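Local coordinates for mirolysin (PDB 6R7V), which is a zinc-dependent metallopeptidase of the pappalysin family, deposited here as a zymogen whose pro-segment probably keeps it latent through a cysteine switch, at residues Ala59-Gln70 / Tyr186-Ala195; Pro198-His207 / Tyr266-Asn276. The protein carries 1 engineered substitution. One frame throughout, in Å; residues are numbered along the deposited sequence. Where two conformers were deposited one is given.

Contact 1 of 2, residues Ala59-Gln70 / Tyr186-Ala195; sequences AQNISDAQIISQ and YKHFGRDGSA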
loop_
_atom_site.group_PDB
_atom_site.type_symbol
_atom_site.label_atom_id
_atom_site.label_comp_id
_atom_site.label_asym_id
_atom_site.label_seq_id
_atom_site.Cartn_x
_atom_site.Cartn_y
_atom_site.Cartn_z
ATOM N N ALA A 59 -24.007 -2.358 5.228
ATOM C CA ALA A 59 -23.092 -2.836 4.171
ATOM C C ALA A 59 -21.645 -2.419 4.460
ATOM O O ALA A 59 -20.687 -3.161 4.156
ATOM C CB ALA A 59 -23.507 -2.254 2.827
ATOM N N GLN A 60 -21.471 -1.215 5.031
ATOM C CA GLN A 60 -20.142 -0.684 5.309
ATOM C C GLN A 60 -19.513 -1.283 6.570
ATOM O O GLN A 60 -18.289 -1.214 6.772
ATOM C CB GLN A 60 -20.216 0.838 5.436
ATOM C CG GLN A 60 -20.486 1.493 4.098
ATOM C CD GLN A 60 -20.915 2.921 4.201
ATOM O OE1 GLN A 60 -20.694 3.590 5.215
ATOM N NE2 GLN A 60 -21.498 3.451 3.133
ATOM N N ASN A 61 -20.338 -1.900 7.410
ATOM C CA ASN A 61 -19.870 -2.523 8.648
ATOM C C ASN A 61 -19.444 -3.950 8.346
ATOM O O ASN A 61 -20.114 -4.906 8.709
ATOM C CB ASN A 61 -21.006 -2.478 9.661
ATOM C CG ASN A 61 -20.588 -2.704 11.075
ATOM O OD1 ASN A 61 -19.400 -2.770 11.412
ATOM N ND2 ASN A 61 -21.591 -2.833 11.948
ATOM N N ILE A 62 -18.301 -4.096 7.674
ATOM C CA ILE A 62 -17.830 -5.389 7.175
ATOM C C ILE A 62 -17.406 -6.338 8.302
ATOM O O ILE A 62 -16.972 -5.903 9.359
ATOM C CB ILE A 62 -16.716 -5.217 6.110
ATOM C CG1 ILE A 62 -15.463 -4.542 6.715
ATOM C CG2 ILE A 62 -17.274 -4.422 4.908
ATOM C CD1 ILE A 62 -14.191 -4.739 5.833
ATOM N N SER A 63 -17.494 -7.642 8.035
ATOM C CA SER A 63 -17.274 -8.689 9.027
ATOM C C SER A 63 -15.819 -8.822 9.485
ATOM O O SER A 63 -14.870 -8.458 8.768
ATOM C CB SER A 63 -17.765 -10.034 8.499
ATOM O OG SER A 63 -16.885 -10.570 7.517
ATOM N N ASP A 64 -15.640 -9.362 10.696
ATOM C CA ASP A 64 -14.309 -9.631 11.219
ATOM C C ASP A 64 -13.587 -10.614 10.270
ATOM O O ASP A 64 -12.398 -10.425 9.978
ATOM C CB ASP A 64 -14.394 -10.253 12.625
ATOM C CG ASP A 64 -14.705 -9.323 13.784
ATOM O OD1 ASP A 64 -14.746 -9.812 14.930
ATOM O OD2 ASP A 64 -14.896 -8.101 13.544
ATOM N N ALA A 65 -14.324 -11.652 9.761
ATOM C CA ALA A 65 -13.771 -12.647 8.824
ATOM C C ALA A 65 -13.287 -11.950 7.558
ATOM O O ALA A 65 -12.237 -12.325 7.044
ATOM C CB ALA A 65 -14.803 -13.724 8.482
ATOM N N GLN A 66 -13.997 -10.915 7.089
ATOM C CA GLN A 66 -13.598 -10.153 5.902
ATOM C C GLN A 66 -12.246 -9.455 6.159
ATOM O O GLN A 66 -11.329 -9.477 5.332
ATOM C CB GLN A 66 -14.677 -9.141 5.515
ATOM C CG GLN A 66 -14.578 -8.637 4.076
ATOM C CD GLN A 66 -14.773 -9.723 3.037
ATOM O OE1 GLN A 66 -15.546 -10.675 3.225
ATOM N NE2 GLN A 66 -14.110 -9.573 1.907
ATOM N N ILE A 67 -12.095 -8.875 7.352
ATOM C CA ILE A 67 -10.878 -8.168 7.734
ATOM C C ILE A 67 -9.694 -9.139 7.900
ATOM O O ILE A 67 -8.580 -8.887 7.403
ATOM C CB ILE A 67 -11.120 -7.373 9.008
ATOM C CG1 ILE A 67 -12.116 -6.236 8.720
ATOM C CG2 ILE A 67 -9.790 -6.870 9.583
ATOM C CD1 ILE A 67 -12.679 -5.632 9.992
ATOM N N ILE A 68 -9.954 -10.286 8.570
ATOM C CA ILE A 68 -8.901 -11.292 8.745
ATOM C C ILE A 68 -8.440 -11.808 7.366
ATOM O O ILE A 68 -7.238 -12.024 7.163
ATOM C CB ILE A 68 -9.488 -12.412 9.632
ATOM C CG1 ILE A 68 -9.639 -11.887 11.084
ATOM C CG2 ILE A 68 -8.663 -13.742 9.566
ATOM C CD1 ILE A 68 -10.514 -12.759 11.966
ATOM N N SER A 69 -9.374 -11.962 6.416
ATOM C CA SER A 69 -8.971 -12.404 5.084
ATOM C C SER A 69 -8.051 -11.366 4.436
ATOM O O SER A 69 -7.133 -11.766 3.721
ATOM C CB SER A 69 -10.167 -12.692 4.187
ATOM O OG SER A 69 -10.779 -11.539 3.642
ATOM N N GLN A 70 -8.230 -10.061 4.716
ATOM C CA GLN A 70 -7.313 -9.078 4.148
ATOM C C GLN A 70 -5.910 -9.207 4.733
ATOM O O GLN A 70 -4.908 -9.064 4.004
ATOM C CB GLN A 70 -7.838 -7.651 4.370
ATOM C CG GLN A 70 -6.920 -6.581 3.755
ATOM C CD GLN A 70 -6.845 -6.722 2.248
ATOM O OE1 GLN A 70 -7.793 -6.373 1.552
ATOM N NE2 GLN A 70 -5.740 -7.193 1.697
ATOM N N TYR A 186 -14.585 0.049 1.382
ATOM C CA TYR A 186 -15.150 -1.140 2.037
ATOM C C TYR A 186 -15.544 -2.234 1.055
ATOM O O TYR A 186 -15.546 -3.402 1.444
ATOM C CB TYR A 186 -16.347 -0.745 2.920
ATOM C CG TYR A 186 -17.641 -0.490 2.177
ATOM C CD1 TYR A 186 -17.894 0.739 1.564
ATOM C CD2 TYR A 186 -18.616 -1.480 2.075
ATOM C CE1 TYR A 186 -19.068 0.965 0.845
ATOM C CE2 TYR A 186 -19.787 -1.267 1.355
ATOM C CZ TYR A 186 -20.016 -0.039 0.755
ATOM O OH TYR A 186 -21.194 0.190 0.086
ATOM N N LYS A 187 -15.931 -1.873 -0.180
ATOM C CA LYS A 187 -16.355 -2.904 -1.117
ATOM C C LYS A 187 -15.180 -3.695 -1.654
ATOM O O LYS A 187 -15.402 -4.666 -2.385
ATOM C CB LYS A 187 -17.096 -2.263 -2.304
ATOM C CG LYS A 187 -18.482 -1.763 -2.003
ATOM C CD LYS A 187 -19.014 -1.036 -3.228
ATOM C CE LYS A 187 -20.414 -0.541 -3.007
ATOM N NZ LYS A 187 -20.870 0.299 -4.147
ATOM N N HIS A 188 -13.933 -3.274 -1.375
ATOM C CA HIS A 188 -12.782 -3.931 -1.983
ATOM C C HIS A 188 -11.735 -4.260 -0.925
ATOM O O HIS A 188 -10.532 -4.149 -1.170
ATOM C CB HIS A 188 -12.233 -3.028 -3.104
ATOM C CG HIS A 188 -13.301 -2.702 -4.117
ATOM N ND1 HIS A 188 -13.853 -3.688 -4.905
ATOM C CD2 HIS A 188 -13.922 -1.529 -4.399
ATOM C CE1 HIS A 188 -14.783 -3.098 -5.650
ATOM N NE2 HIS A 188 -14.862 -1.800 -5.384
ATOM N N PHE A 189 -12.214 -4.652 0.259
ATOM C CA PHE A 189 -11.392 -5.024 1.392
ATOM C C PHE A 189 -11.591 -6.482 1.666
ATOM O O PHE A 189 -12.738 -6.949 1.750
ATOM C CB PHE A 189 -11.738 -4.172 2.636
ATOM C CG PHE A 189 -10.667 -4.146 3.690
ATOM C CD1 PHE A 189 -10.766 -4.940 4.828
ATOM C CD2 PHE A 189 -9.510 -3.392 3.509
ATOM C CE1 PHE A 189 -9.760 -4.915 5.801
ATOM C CE2 PHE A 189 -8.502 -3.389 4.469
ATOM C CZ PHE A 189 -8.655 -4.110 5.630
ATOM N N GLY A 190 -10.489 -7.203 1.798
ATOM C CA GLY A 190 -10.573 -8.641 2.018
ATOM C C GLY A 190 -10.740 -9.422 0.737
ATOM O O GLY A 190 -10.866 -8.852 -0.362
ATOM N N ARG A 191 -10.733 -10.749 0.863
ATOM C CA ARG A 191 -10.810 -11.638 -0.295
ATOM C C ARG A 191 -12.140 -12.361 -0.335
ATOM O O ARG A 191 -12.547 -12.938 0.676
ATOM C CB ARG A 191 -9.652 -12.638 -0.229
ATOM C CG ARG A 191 -9.684 -13.667 -1.364
ATOM C CD ARG A 191 -8.288 -14.228 -1.629
ATOM N NE ARG A 191 -7.791 -14.982 -0.472
ATOM C CZ ARG A 191 -6.528 -15.386 -0.352
ATOM N NH1 ARG A 191 -5.634 -15.079 -1.282
ATOM N NH2 ARG A 191 -6.146 -16.074 0.714
ATOM N N ASP A 192 -12.798 -12.375 -1.517
ATOM C CA ASP A 192 -14.096 -13.044 -1.704
ATOM C C ASP A 192 -15.082 -12.442 -0.665
ATOM O O ASP A 192 -14.968 -11.251 -0.365
ATOM C CB ASP A 192 -13.944 -14.592 -1.642
ATOM C CG ASP A 192 -12.914 -15.132 -2.629
ATOM O OD1 ASP A 192 -12.677 -14.472 -3.668
ATOM O OD2 ASP A 192 -12.352 -16.227 -2.371
ATOM N N GLY A 193 -16.027 -13.223 -0.132
ATOM C CA GLY A 193 -16.968 -12.682 0.840
ATOM C C GLY A 193 -17.726 -11.485 0.314
ATOM O O GLY A 193 -18.302 -11.548 -0.777
ATOM N N SER A 194 -17.682 -10.375 1.076
ATOM C CA SER A 194 -18.375 -9.143 0.713
ATOM C C SER A 194 -17.639 -8.301 -0.324
ATOM O O SER A 194 -18.207 -7.319 -0.823
ATOM C CB SER A 194 -18.629 -8.282 1.949
ATOM O OG SER A 194 -17.417 -7.938 2.609
ATOM N N ALA A 195 -16.388 -8.668 -0.675
ATOM C CA ALA A 195 -15.647 -7.855 -1.647
ATOM C C ALA A 195 -16.234 -8.019 -3.038
ATOM O O ALA A 195 -16.685 -9.115 -3.405
ATOM C CB ALA A 195 -14.177 -8.224 -1.640
HETATM O O HOH W 1 -22.035 2.749 0.232
HETATM O O HOH W 2 -18.353 -8.306 5.258
HETATM O O HOH W 3 -13.817 -13.246 3.266
HETATM O O HOH W 4 -7.913 -4.804 -0.649
#
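Q66 puts its carboxamide into the loop 186-195, and both ends of the amide are used. Its CG is anti to the backbone N (chi1 -161°), and a bend at chi2 turns the amide into the loop. Q66 NE2 donates to F189 O at 3.0 Å and to D192 O at 3.0 Å. Both acceptors lie in the amide plane, so both N-H groups are spent. Q66 OE1 accepts from S194 N at 3.0 Å, which approaches from above the carbonyl plane, and from a water that also donates to R191 O. These bonds fix the amide rotation. D192 O also takes A195 N, on its opposite face, closing a type II' turn.

S69 OG bonds both ways. It donates to Q66 O (2.7 Å) and accepts from R191 N (2.9 Å, nearly straight at 166°). The next amide back, G190 N, goes to Q70 OE1 at 2.8 Å, with the donor 40° out of the carbonyl plane. Q70 NE2 is satisfied by G202 O. At the helix start, S63 OG caps Q66 N, while S63 N reaches S194 OG through a water.

Ring contacts flank this network. Q60 CG sits over the centre of the Y186 ring, 3.6 Å from the centroid. A water joins Q60 NE2 to Y186 OH, and Q60 OE1 accepts from N56 N. Q70 CG lies over one face of the F189 ring, and I62 CD1 comes to F189 CD1 at 3.6 Å. I67 CA stands at the edge of the F189 ring.

The contact fastens the loop after strand 182-185 to the start of helix 64-77. The helix's place against the central sheet is consistent with the backing helix of the metzincin N-terminal subdomain.

Contact 2 of 2, residues Pro198-His207 / Tyr266-Asn276; sequences PYDKGRTATH and YMDYTYDACMN. With ZN (zinc ion), chain D.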
loop_
_atom_site.group_PDB
_atom_site.type_symbol
_atom_site.label_atom_id
_atom_site.label_comp_id
_atom_site.label_asym_id
_atom_site.label_seq_id
_atom_site.Cartn_x
_atom_site.Cartn_y
_atom_site.Cartn_z
ATOM N N PRO A 198 -14.322 -6.713 -9.899
ATOM C CA PRO A 198 -13.079 -7.482 -10.059
ATOM C C PRO A 198 -11.963 -7.120 -9.055
ATOM O O PRO A 198 -10.808 -7.508 -9.266
ATOM C CB PRO A 198 -12.676 -7.140 -11.493
ATOM C CG PRO A 198 -13.069 -5.699 -11.626
ATOM C CD PRO A 198 -14.340 -5.546 -10.810
ATOM N N TYR A 199 -12.282 -6.394 -7.993
ATOM C CA TYR A 199 -11.295 -6.036 -6.977
ATOM C C TYR A 199 -11.702 -6.739 -5.693
ATOM O O TYR A 199 -12.109 -6.125 -4.704
ATOM C CB TYR A 199 -11.158 -4.496 -6.838
ATOM C CG TYR A 199 -10.934 -3.826 -8.174
ATOM C CD1 TYR A 199 -9.713 -3.930 -8.831
ATOM C CD2 TYR A 199 -11.953 -3.111 -8.796
ATOM C CE1 TYR A 199 -9.511 -3.349 -10.074
ATOM C CE2 TYR A 199 -11.757 -2.509 -10.038
ATOM C CZ TYR A 199 -10.532 -2.630 -10.672
ATOM O OH TYR A 199 -10.323 -2.032 -11.893
ATOM N N ASP A 200 -11.655 -8.079 -5.752
ATOM C CA ASP A 200 -12.156 -8.957 -4.696
ATOM C C ASP A 200 -11.119 -9.971 -4.214
ATOM O O ASP A 200 -11.501 -10.974 -3.621
ATOM C CB ASP A 200 -13.419 -9.699 -5.167
ATOM C CG ASP A 200 -13.210 -10.569 -6.395
ATOM O OD1 ASP A 200 -12.186 -10.372 -7.117
ATOM O OD2 ASP A 200 -14.098 -11.391 -6.688
ATOM N N LYS A 201 -9.807 -9.712 -4.444
ATOM C CA LYS A 201 -8.780 -10.626 -3.943
ATOM C C LYS A 201 -7.845 -9.921 -2.958
ATOM O O LYS A 201 -6.794 -10.478 -2.618
ATOM C CB LYS A 201 -7.976 -11.289 -5.086
ATOM C CG LYS A 201 -8.826 -12.026 -6.124
ATOM C CD LYS A 201 -9.490 -13.227 -5.487
ATOM C CE LYS A 201 -10.377 -14.017 -6.428
ATOM N NZ LYS A 201 -10.969 -15.147 -5.685
ATOM N N GLY A 202 -8.264 -8.748 -2.459
ATOM C CA GLY A 202 -7.505 -8.016 -1.451
ATOM C C GLY A 202 -6.285 -7.298 -1.972
ATOM O O GLY A 202 -5.455 -6.848 -1.160
ATOM N N ARG A 203 -6.179 -7.117 -3.310
ATOM C CA ARG A 203 -4.977 -6.457 -3.831
ATOM C C ARG A 203 -5.046 -4.935 -3.778
ATOM O O ARG A 203 -4.021 -4.291 -3.962
ATOM C CB ARG A 203 -4.626 -6.929 -5.257
ATOM C CG ARG A 203 -3.640 -8.080 -5.267
ATOM C CD ARG A 203 -4.163 -9.356 -4.612
ATOM N NE ARG A 203 -3.084 -10.339 -4.489
ATOM C CZ ARG A 203 -2.865 -11.308 -5.368
ATOM N NH1 ARG A 203 -3.622 -11.413 -6.459
ATOM N NH2 ARG A 203 -1.856 -12.152 -5.194
ATOM N N THR A 204 -6.206 -4.332 -3.562
ATOM C CA THR A 204 -6.260 -2.877 -3.389
ATOM C C THR A 204 -5.387 -2.527 -2.170
ATOM O O THR A 204 -4.571 -1.593 -2.219
ATOM C CB THR A 204 -7.705 -2.368 -3.260
ATOM O OG1 THR A 204 -8.407 -2.734 -4.454
ATOM C CG2 THR A 204 -7.769 -0.868 -3.084
ATOM N N ALA A 205 -5.514 -3.300 -1.086
ATOM C CA ALA A 205 -4.669 -3.007 0.080
ATOM C C ALA A 205 -3.216 -3.400 -0.151
ATOM O O ALA A 205 -2.347 -2.709 0.352
ATOM C CB ALA A 205 -5.212 -3.711 1.326
ATOM N N THR A 206 -2.936 -4.496 -0.898
ATOM C CA THR A 206 -1.522 -4.811 -1.178
ATOM C C THR A 206 -0.865 -3.643 -1.897
ATOM O O THR A 206 0.242 -3.212 -1.520
ATOM C CB THR A 206 -1.427 -6.076 -2.058
ATOM O OG1 THR A 206 -1.954 -7.146 -1.258
ATOM C CG2 THR A 206 0.018 -6.435 -2.420
ATOM N N HIS A 207 -1.579 -3.089 -2.901
ATOM C CA HIS A 207 -1.089 -1.953 -3.677
ATOM C C HIS A 207 -0.893 -0.715 -2.761
ATOM O O HIS A 207 0.155 -0.053 -2.836
ATOM C CB HIS A 207 -2.130 -1.696 -4.772
ATOM C CG HIS A 207 -1.900 -0.488 -5.615
ATOM N ND1 HIS A 207 -1.457 -0.597 -6.921
ATOM C CD2 HIS A 207 -2.129 0.817 -5.332
ATOM C CE1 HIS A 207 -1.424 0.640 -7.385
ATOM N NE2 HIS A 207 -1.798 1.524 -6.447
ATOM N N TYR A 266 1.966 -5.630 -8.512
ATOM C CA TYR A 266 0.920 -5.028 -7.676
ATOM C C TYR A 266 0.813 -3.519 -7.813
ATOM O O TYR A 266 -0.247 -2.965 -7.467
ATOM C CB TYR A 266 1.179 -5.346 -6.194
ATOM C CG TYR A 266 1.201 -6.836 -5.882
ATOM C CD1 TYR A 266 0.121 -7.648 -6.185
ATOM C CD2 TYR A 266 2.320 -7.433 -5.312
ATOM C CE1 TYR A 266 0.160 -9.023 -5.965
ATOM C CE2 TYR A 266 2.352 -8.803 -5.045
ATOM C CZ TYR A 266 1.278 -9.590 -5.389
ATOM O OH TYR A 266 1.315 -10.937 -5.148
ATOM N N MET A 267 1.861 -2.842 -8.295
ATOM C CA MET A 267 1.845 -1.395 -8.410
ATOM C C MET A 267 1.336 -0.907 -9.768
ATOM O O MET A 267 1.485 0.270 -10.084
ATOM C CB MET A 267 3.238 -0.821 -8.114
ATOM C CG MET A 267 3.731 -1.178 -6.689
ATOM S SD MET A 267 2.511 -0.988 -5.333
ATOM C CE MET A 267 2.204 0.804 -5.412
ATOM N N ASP A 268 0.671 -1.792 -10.526
ATOM C CA ASP A 268 -0.026 -1.370 -11.740
ATOM C C ASP A 268 -1.512 -1.163 -11.356
ATOM O O ASP A 268 -1.846 -1.135 -10.164
ATOM C CB ASP A 268 0.174 -2.387 -12.906
ATOM C CG ASP A 268 0.088 -1.748 -14.298
ATOM O OD1 ASP A 268 -0.612 -0.726 -14.444
ATOM O OD2 ASP A 268 0.731 -2.254 -15.220
ATOM N N TYR A 269 -2.403 -0.977 -12.358
ATOM C CA TYR A 269 -3.834 -0.738 -12.143
ATOM C C TYR A 269 -4.689 -1.898 -12.624
ATOM O O TYR A 269 -5.894 -1.742 -12.827
ATOM C CB TYR A 269 -4.300 0.554 -12.838
ATOM C CG TYR A 269 -4.101 1.854 -12.090
ATOM C CD1 TYR A 269 -3.611 1.866 -10.781
ATOM C CD2 TYR A 269 -4.458 3.068 -12.666
ATOM C CE1 TYR A 269 -3.504 3.058 -10.065
ATOM C CE2 TYR A 269 -4.337 4.265 -11.969
ATOM C CZ TYR A 269 -3.873 4.254 -10.664
ATOM O OH TYR A 269 -3.716 5.443 -9.995
ATOM N N THR A 270 -4.079 -3.070 -12.796
ATOM C CA THR A 270 -4.785 -4.241 -13.286
ATOM C C THR A 270 -5.726 -4.867 -12.230
ATOM O O THR A 270 -5.640 -4.537 -11.034
ATOM C CB THR A 270 -3.771 -5.259 -13.786
ATOM O OG1 THR A 270 -2.736 -5.373 -12.829
ATOM C CG2 THR A 270 -3.175 -4.849 -15.130
ATOM N N TYR A 271 -6.612 -5.772 -12.675
ATOM C CA TYR A 271 -7.532 -6.496 -11.796
ATOM C C TYR A 271 -6.788 -7.296 -10.757
ATOM O O TYR A 271 -5.719 -7.817 -11.049
ATOM C CB TYR A 271 -8.386 -7.477 -12.589
ATOM C CG TYR A 271 -9.452 -6.909 -13.487
ATOM C CD1 TYR A 271 -9.874 -5.584 -13.360
ATOM C CD2 TYR A 271 -10.092 -7.712 -14.413
ATOM C CE1 TYR A 271 -10.899 -5.073 -14.165
ATOM C CE2 TYR A 271 -11.126 -7.223 -15.203
ATOM C CZ TYR A 271 -11.518 -5.901 -15.085
ATOM O OH TYR A 271 -12.528 -5.445 -15.911
ATOM N N ASP A 272 -7.372 -7.447 -9.566
ATOM C CA ASP A 272 -6.710 -8.195 -8.516
ATOM C C ASP A 272 -6.226 -9.592 -8.894
ATOM O O ASP A 272 -5.132 -9.998 -8.473
ATOM C CB ASP A 272 -7.667 -8.385 -7.358
ATOM C CG ASP A 272 -7.971 -7.174 -6.503
ATOM O OD1 ASP A 272 -7.770 -6.034 -6.977
ATOM O OD2 ASP A 272 -8.436 -7.365 -5.380
ATOM N N ALA A 273 -7.057 -10.362 -9.615
ATOM C CA ALA A 273 -6.708 -11.736 -9.964
ATOM C C ALA A 273 -5.611 -11.822 -11.034
ATOM O O ALA A 273 -5.091 -12.923 -11.260
ATOM C CB ALA A 273 -7.943 -12.498 -10.415
ATOM N N CYS A 274 -5.261 -10.697 -11.659
ATOM C CA CYS A 274 -4.226 -10.774 -12.678
ATOM C C CYS A 274 -2.887 -10.196 -12.159
ATOM O O CYS A 274 -1.898 -10.228 -12.882
ATOM C CB CYS A 274 -4.711 -10.132 -13.970
ATOM S SG CYS A 274 -6.259 -10.868 -14.570
ATOM N N MET A 275 -2.819 -9.802 -10.870
ATOM C CA MET A 275 -1.591 -9.397 -10.207
ATOM C C MET A 275 -0.977 -10.558 -9.467
ATOM O O MET A 275 -1.697 -11.403 -8.918
ATOM C CB MET A 275 -1.849 -8.297 -9.192
ATOM C CG MET A 275 -2.344 -7.051 -9.805
ATOM S SD MET A 275 -2.725 -5.835 -8.514
ATOM C CE MET A 275 -2.533 -4.336 -9.531
ATOM N N ASN A 276 0.352 -10.580 -9.359
ATOM C CA ASN A 276 0.941 -11.707 -8.643
ATOM C C ASN A 276 2.415 -11.511 -8.244
ATOM O O ASN A 276 3.021 -12.483 -7.788
ATOM C CB ASN A 276 0.789 -13.025 -9.448
ATOM C CG ASN A 276 1.217 -12.837 -10.878
ATOM O OD1 ASN A 276 2.350 -12.444 -11.140
ATOM N ND2 ASN A 276 0.305 -13.067 -11.833
HETATM ZN ZN ZN D . -1.650 3.537 -6.330
HETATM O O HOH W 5 -9.754 -9.772 -10.361
HETATM O O HOH W 6 -8.219 -2.552 -13.867
HETATM O O HOH W 7 -8.954 -5.308 -3.752
#
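H207 joins the two segments at the metal. Its NE2 binds zinc at 2.0 Å, with H211, H217 and C6 completing the site. Its ND1 donates to Y266 O at 2.7 Å, in the carbonyl plane. Together with the zinc bond this holds the ring in its rotation.

The other main polar group is the D272 carboxylate. OD2 accepts K201 N (2.9 Å) on its anti side and R203 N (3.1 Å) from above its plane. OD1 has a salt bridge to R4. R203 NH1 makes a weak bond to D272 O, while NE and NH2 form salt bridges with D77 and D84.

Ring contacts make up the rest. M267 CE lies over the centre of the H207 ring, 4.1 Å from the centroid. T206 CG2 sits over one face of the Y266 ring, in a CH-pi contact, and Y266 CE1 sits over one face of the R203 guanidinium. P198 CB stands over the Y271 ring, 3.6 Å from its centroid. The edge of Y271 faces the Y199 ring in an offset edge-to-face pair, planes at 83°.

M267 under the H207 ring is consistent with the Met-turn methionine of the metzincins, here packed against the active-site helix of a cysteine-switch zymogen.

From the N terminus, the chain first passes 59-70 at the start of helix 64-77. It then runs 115 residues, through most of the central sheet, to 186-195, where contact 1 closes that long loop. After two intervening residues, 198-207 leads into helix 203-212. A further 58 residues bring the chain to 266-276, and contact 2 closes the second loop. The loops lie in series, neither nested nor crossed. The contacts touch: D192 forms a salt bridge with K201, and Q70 packs on A205. Together they tie together helix 64-77, the loop after strand 182-185, helix 203-212 and segment 266-276.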